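Local coordinates for protein D-glycerate 3-kinase (Cryptococcus neoformans var. grubii serotype A, PDB 6CKG) that probably phosphorylates D-glycerate to 3-phosphoglycerate with ATP, as a kinase with a P-loop nucleotide-binding core, at residues Val168-Gln171 / Gly172-Val176; Gly187-Asn191 / Asp192-Glu196. One frame throughout, in Å; residues are numbered along the deposited sequence.

Contact 1: Val168-Gln171 / Gly172-Val176; sequences VEVQ and GPIDV
V170, near the end of the strand, meets I174 through methyl groups, CG1 of V170 lying 4.0 Å from CD1 of I174. The two side chains run at about a right angle to each other. In V170, CG1 is anti to the backbone N (chi1 176°), which sets it beside the carbonyl carbon, on the side where the chain turns; I131 packs against both residues.

Q171 closes the strand. Its chain bends at chi2 (65°), bringing the amide back over the following residue, and NE2 donates to O of G172 at 2.9 Å with an N-H...O angle of 162°. The acceptor lies in the plane of the Q171 amide, whereas NE2 itself stands somewhat out of the plane of the G172 carbonyl. That carbonyl belongs to the cis peptide bond preceding P173. At the same corner, Q171 O approaches I174 CD1 to 3.6 Å and stands 3.8 Å from P173 O.

The corner leading from strand 162-171 toward strand 176-180 is thus pinned by the glutamine amide on an exposed side and an aliphatic pair on the buried one, while R78 donates N-H groups to both carbonyl oxygens, Q171 O and P173 O, and would be expected to offset their partial negative charge.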
ATOM      1  N   VAL A 168      14.858 -10.752   1.841  1.00 31.34           N
ATOM      2  CA  VAL A 168      15.655  -9.543   1.625  1.00 36.91           C
ATOM      3  C   VAL A 168      16.446  -9.252   2.896  1.00 30.81           C
ATOM      4  O   VAL A 168      15.863  -9.131   3.982  1.00 37.25           O
ATOM      5  CB  VAL A 168      14.762  -8.352   1.245  1.00 35.10           C
ATOM      6  CG1 VAL A 168      15.575  -7.060   1.164  1.00 39.52           C
ATOM      7  CG2 VAL A 168      14.060  -8.632  -0.064  1.00 31.37           C
ATOM      8  N   GLU A 169      17.765  -9.130   2.773  1.00 34.45           N
ATOM      9  CA  GLU A 169      18.628  -8.821   3.907  1.00 38.31           C
ATOM     10  C   GLU A 169      18.830  -7.316   4.006  1.00 42.24           C
ATOM     11  O   GLU A 169      19.246  -6.676   3.031  1.00 45.51           O
ATOM     12  CB  GLU A 169      19.986  -9.515   3.771  1.00 40.48           C
ATOM     13  CG  GLU A 169      19.975 -11.008   4.056  1.00 50.98           C
ATOM     14  CD  GLU A 169      19.683 -11.314   5.507  1.00 59.33           C
ATOM     15  OE1 GLU A 169      20.019 -10.479   6.372  1.00 63.02           O
ATOM     16  OE2 GLU A 169      19.108 -12.387   5.784  1.00 67.13           O
ATOM     17  N   VAL A 170      18.552  -6.755   5.181  1.00 35.59           N
ATOM     18  CA  VAL A 170      18.707  -5.326   5.428  1.00 33.85           C
ATOM     19  C   VAL A 170      19.858  -5.136   6.406  1.00 41.17           C
ATOM     20  O   VAL A 170      19.913  -5.792   7.454  1.00 38.62           O
ATOM     21  CB  VAL A 170      17.407  -4.696   5.959  1.00 39.79           C
ATOM     22  CG1 VAL A 170      17.616  -3.213   6.306  1.00 39.01           C
ATOM     23  CG2 VAL A 170      16.289  -4.859   4.933  1.00 36.19           C
ATOM     24  N   GLN A 171      20.790  -4.261   6.052  1.00 41.21           N
ATOM     25  CA  GLN A 171      21.940  -3.946   6.889  1.00 37.54           C
ATOM     26  C   GLN A 171      21.817  -2.496   7.321  1.00 37.60           C
ATOM     27  O   GLN A 171      21.825  -1.592   6.477  1.00 38.52           O
ATOM     28  CB  GLN A 171      23.253  -4.173   6.141  1.00 37.37           C
ATOM     29  CG  GLN A 171      24.495  -3.712   6.889  1.00 44.13           C
ATOM     30  CD  GLN A 171      24.733  -4.501   8.157  1.00 52.69           C
ATOM     31  OE1 GLN A 171      25.112  -5.676   8.107  1.00 55.89           O
ATOM     32  NE2 GLN A 171      24.500  -3.869   9.309  1.00 44.55           N
ATOM     33  N   GLY A 172      21.686  -2.276   8.623  1.00 33.46           N
ATOM     34  CA  GLY A 172      21.672  -0.928   9.145  1.00 35.18           C
ATOM     35  C   GLY A 172      23.055  -0.335   9.128  1.00 38.60           C
ATOM     36  O   GLY A 172      24.051  -1.019   8.888  1.00 31.82           O
ATOM     37  N   PRO A 173      23.144   0.973   9.401  1.00 40.86           N
ATOM     38  CA  PRO A 173      22.032   1.872   9.731  1.00 32.45           C
ATOM     39  C   PRO A 173      21.203   2.243   8.511  1.00 28.27           C
ATOM     40  O   PRO A 173      21.658   2.055   7.385  1.00 35.18           O
ATOM     41  CB  PRO A 173      22.740   3.114  10.296  1.00 39.73           C
ATOM     42  CG  PRO A 173      24.046   3.142   9.572  1.00 38.09           C
ATOM     43  CD  PRO A 173      24.444   1.676   9.416  1.00 41.48           C
ATOM     44  N   ILE A 174      19.988   2.741   8.742  1.00 28.34           N
ATOM     45  CA  ILE A 174      19.040   3.065   7.684  1.00 30.22           C
ATOM     46  C   ILE A 174      18.524   4.482   7.930  1.00 31.40           C
ATOM     47  O   ILE A 174      18.092   4.806   9.045  1.00 31.20           O
ATOM     48  CB  ILE A 174      17.869   2.060   7.641  1.00 32.03           C
ATOM     49  CG1 ILE A 174      18.353   0.656   7.252  1.00 32.50           C
ATOM     50  CG2 ILE A 174      16.774   2.515   6.684  1.00 27.04           C
ATOM     51  CD1 ILE A 174      18.972   0.571   5.868  1.00 29.35           C
ATOM     52  N   ASP A 175      18.563   5.320   6.893  1.00 27.63           N
ATOM     53  CA  ASP A 175      18.006   6.670   7.004  1.00 28.31           C
ATOM     54  C   ASP A 175      16.496   6.680   6.836  1.00 31.57           C
ATOM     55  O   ASP A 175      15.791   7.427   7.534  1.00 29.44           O
ATOM     56  CB  ASP A 175      18.628   7.589   5.951  1.00 27.95           C
ATOM     57  CG  ASP A 175      20.130   7.745   6.122  1.00 32.47           C
ATOM     58  OD1 ASP A 175      20.561   8.416   7.082  1.00 32.70           O
ATOM     59  OD2 ASP A 175      20.872   7.195   5.293  1.00 33.23           O
ATOM     60  N   VAL A 176      15.983   5.902   5.883  1.00 30.92           N
ATOM     61  CA  VAL A 176      14.599   6.024   5.431  1.00 27.01           C
ATOM     62  C   VAL A 176      14.060   4.635   5.148  1.00 27.81           C
ATOM     63  O   VAL A 176      14.729   3.828   4.497  1.00 28.36           O
ATOM     64  CB  VAL A 176      14.495   6.899   4.165  1.00 29.04           C
ATOM     65  CG1 VAL A 176      13.063   6.893   3.605  1.00 30.54           C
ATOM     66  CG2 VAL A 176      14.970   8.325   4.453  1.00 25.84           C
TER

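Contact 2: Gly187-Asn191 / Asp192-Glu196; sequences GPLSN and DKLEE
S190 OG accepts from the backbone N of K193 at 3.0 Å with an N-H...O angle of 150°, the capping bond of a serine at the N-cap of helix 191-204. The hydroxyl oxygen sits between the backbone N and the carbonyl carbon (chi1 71°), a rotation that leans it over the first turn and also brings it 3.3 Å from K193 CB. The same serine holds the turn with its carbonyl: S190 O takes the N-H of L194 at 3.0 Å, nearly head-on to the oxygen. One residue further, E195 N donates to N191 O at 3.1 Å in an almost straight bond.

Ahead of the cap, L189 reaches over the turn, its CD1 4.0 Å from CB of L194 and 3.7 Å from L194 CA. A residue just before the N-cap packed on the fourth residue after it makes a hydrophobic staple. R236, from helix 225-236, ties the entry down by donating to L189 O and N191 OD1, while the E195 carboxylate forms a salt bridge with R225 and accepts a hydrogen bond from H229. On another side of the helix K193 NZ forms a salt bridge with E196.

Cap and staple together start the helix with an N-H occupied by a side chain and an apolar cover, and the carboxylate of D192 in its first turn would be expected to interact favourably with the positive end of the helix dipole.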
ATOM      1  N   GLY A 187      -8.315   3.887   5.934  1.00 23.95           N
ATOM      2  CA  GLY A 187      -8.939   3.936   7.240  1.00 24.65           C
ATOM      3  C   GLY A 187     -10.291   3.229   7.306  1.00 30.09           C
ATOM      4  O   GLY A 187     -11.116   3.320   6.388  1.00 27.88           O
ATOM      5  N   PRO A 188     -10.537   2.506   8.400  1.00 26.69           N
ATOM      6  CA  PRO A 188     -11.843   1.864   8.587  1.00 29.89           C
ATOM      7  C   PRO A 188     -12.918   2.904   8.877  1.00 33.00           C
ATOM      8  O   PRO A 188     -12.635   4.054   9.217  1.00 25.11           O
ATOM      9  CB  PRO A 188     -11.619   0.961   9.795  1.00 29.46           C
ATOM     10  CG  PRO A 188     -10.590   1.746  10.606  1.00 33.12           C
ATOM     11  CD  PRO A 188      -9.654   2.307   9.565  1.00 26.40           C
ATOM     12  N   LEU A 189     -14.170   2.474   8.767  1.00 27.63           N
ATOM     13  CA  LEU A 189     -15.321   3.331   9.015  1.00 33.60           C
ATOM     14  C   LEU A 189     -16.068   2.873  10.260  1.00 30.15           C
ATOM     15  O   LEU A 189     -15.999   1.707  10.655  1.00 29.94           O
ATOM     16  CB  LEU A 189     -16.288   3.326   7.818  1.00 28.71           C
ATOM     17  CG  LEU A 189     -15.680   3.659   6.450  1.00 32.69           C
ATOM     18  CD1 LEU A 189     -16.666   3.414   5.310  1.00 28.89           C
ATOM     19  CD2 LEU A 189     -15.160   5.097   6.426  1.00 33.99           C
ATOM     20  N   SER A 190     -16.791   3.803  10.881  1.00 25.27           N
ATOM     21  CA  SER A 190     -17.809   3.377  11.823  1.00 27.80           C
ATOM     22  C   SER A 190     -18.844   2.553  11.065  1.00 27.64           C
ATOM     23  O   SER A 190     -18.983   2.661   9.845  1.00 26.71           O
ATOM     24  CB  SER A 190     -18.478   4.575  12.501  1.00 28.27           C
ATOM     25  OG  SER A 190     -19.295   5.261  11.580  1.00 31.97           O
ATOM     26  N   ASN A 191     -19.544   1.687  11.792  1.00 31.85           N
ATOM     27  CA  ASN A 191     -20.598   0.901  11.158  1.00 34.57           C
ATOM     28  C   ASN A 191     -21.601   1.811  10.458  1.00 28.52           C
ATOM     29  O   ASN A 191     -21.963   1.577   9.302  1.00 32.83           O
ATOM     30  CB  ASN A 191     -21.289   0.015  12.197  1.00 33.68           C
ATOM     31  CG  ASN A 191     -20.356  -1.030  12.766  1.00 39.07           C
ATOM     32  OD1 ASN A 191     -19.252  -1.245  12.245  1.00 39.43           O
ATOM     33  ND2 ASN A 191     -20.778  -1.677  13.840  1.00 37.13           N
ATOM     34  N   ASP A 192     -22.024   2.884  11.140  1.00 30.02           N
ATOM     35  CA  ASP A 192     -23.027   3.792  10.584  1.00 27.12           C
ATOM     36  C   ASP A 192     -22.526   4.456   9.309  1.00 33.90           C
ATOM     37  O   ASP A 192     -23.298   4.677   8.368  1.00 28.17           O
ATOM     38  CB  ASP A 192     -23.399   4.865  11.605  1.00 26.88           C
ATOM     39  CG  ASP A 192     -24.095   4.306  12.833  1.00 38.35           C
ATOM     40  OD1 ASP A 192     -24.404   3.089  12.884  1.00 41.46           O
ATOM     41  OD2 ASP A 192     -24.329   5.104  13.756  1.00 37.36           O
ATOM     42  N   LYS A 193     -21.236   4.813   9.274  1.00 32.75           N
ATOM     43  CA  LYS A 193     -20.693   5.494   8.103  1.00 32.06           C
ATOM     44  C   LYS A 193     -20.574   4.554   6.907  1.00 26.61           C
ATOM     45  O   LYS A 193     -20.789   4.972   5.764  1.00 29.39           O
ATOM     46  CB  LYS A 193     -19.326   6.106   8.421  1.00 25.85           C
ATOM     47  CG  LYS A 193     -18.868   7.047   7.333  1.00 34.05           C
ATOM     48  CD  LYS A 193     -19.631   8.347   7.469  1.00 37.82           C
ATOM     49  CE  LYS A 193     -19.247   9.358   6.401  1.00 49.53           C
ATOM     50  NZ  LYS A 193     -20.056  10.606   6.560  1.00 50.29           N
ATOM     51  N   LEU A 194     -20.210   3.289   7.135  1.00 23.11           N
ATOM     52  CA  LEU A 194     -20.186   2.349   6.021  1.00 26.58           C
ATOM     53  C   LEU A 194     -21.585   2.195   5.432  1.00 24.57           C
ATOM     54  O   LEU A 194     -21.769   2.269   4.211  1.00 29.06           O
ATOM     55  CB  LEU A 194     -19.629   0.998   6.472  1.00 23.95           C
ATOM     56  CG  LEU A 194     -19.318  -0.050   5.396  1.00 30.13           C
ATOM     57  CD1 LEU A 194     -18.089  -0.902   5.756  1.00 28.34           C
ATOM     58  CD2 LEU A 194     -20.531  -0.941   5.204  1.00 29.73           C
ATOM     59  N   GLU A 195     -22.588   1.998   6.295  1.00 24.72           N
ATOM     60  CA  GLU A 195     -23.973   1.939   5.830  1.00 28.94           C
ATOM     61  C   GLU A 195     -24.340   3.188   5.045  1.00 31.40           C
ATOM     62  O   GLU A 195     -25.040   3.120   4.024  1.00 31.96           O
ATOM     63  CB  GLU A 195     -24.938   1.772   7.019  1.00 30.24           C
ATOM     64  CG  GLU A 195     -24.764   0.466   7.814  1.00 31.83           C
ATOM     65  CD  GLU A 195     -25.157  -0.791   7.043  1.00 37.15           C
ATOM     66  OE1 GLU A 195     -25.695  -0.695   5.916  1.00 34.18           O
ATOM     67  OE2 GLU A 195     -24.944  -1.898   7.580  1.00 38.37           O
ATOM     68  N   GLU A 196     -23.889   4.347   5.518  1.00 32.04           N
ATOM     69  CA  GLU A 196     -24.231   5.598   4.851  1.00 34.90           C
ATOM     70  C   GLU A 196     -23.743   5.594   3.409  1.00 33.23           C
ATOM     71  O   GLU A 196     -24.499   5.919   2.483  1.00 32.58           O
ATOM     72  CB  GLU A 196     -23.633   6.755   5.639  1.00 30.13           C
ATOM     73  CG  GLU A 196     -23.852   8.106   5.070  1.00 34.74           C
ATOM     74  CD  GLU A 196     -23.193   9.137   5.945  1.00 43.69           C
ATOM     75  OE1 GLU A 196     -23.625   9.276   7.105  1.00 49.19           O
ATOM     76  OE2 GLU A 196     -22.209   9.753   5.496  1.00 46.64           O
TER

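How the contacts relate
Contact 1 and contact 2 lie on opposite sides of the chain's centre, with their centres 38 Å apart and nearest atoms about 22 Å apart, so they do not touch. Along the chain they come in series around strand 176-180: contact 1 brings the chain out of the two-stranded antiparallel hairpin toward that strand, and contact 2 follows it, where a loop passes into helix 191-204. Strand 176-180 lies between strands 79-83 and 48-53 in the mixed sheet, whose parallel strands run in the 2-3-1-4-5 order of P-loop kinases. The two local turns therefore flank one core strand, one joining the hairpin to the sheet and the other starting a peripheral helix beside helix 225-236.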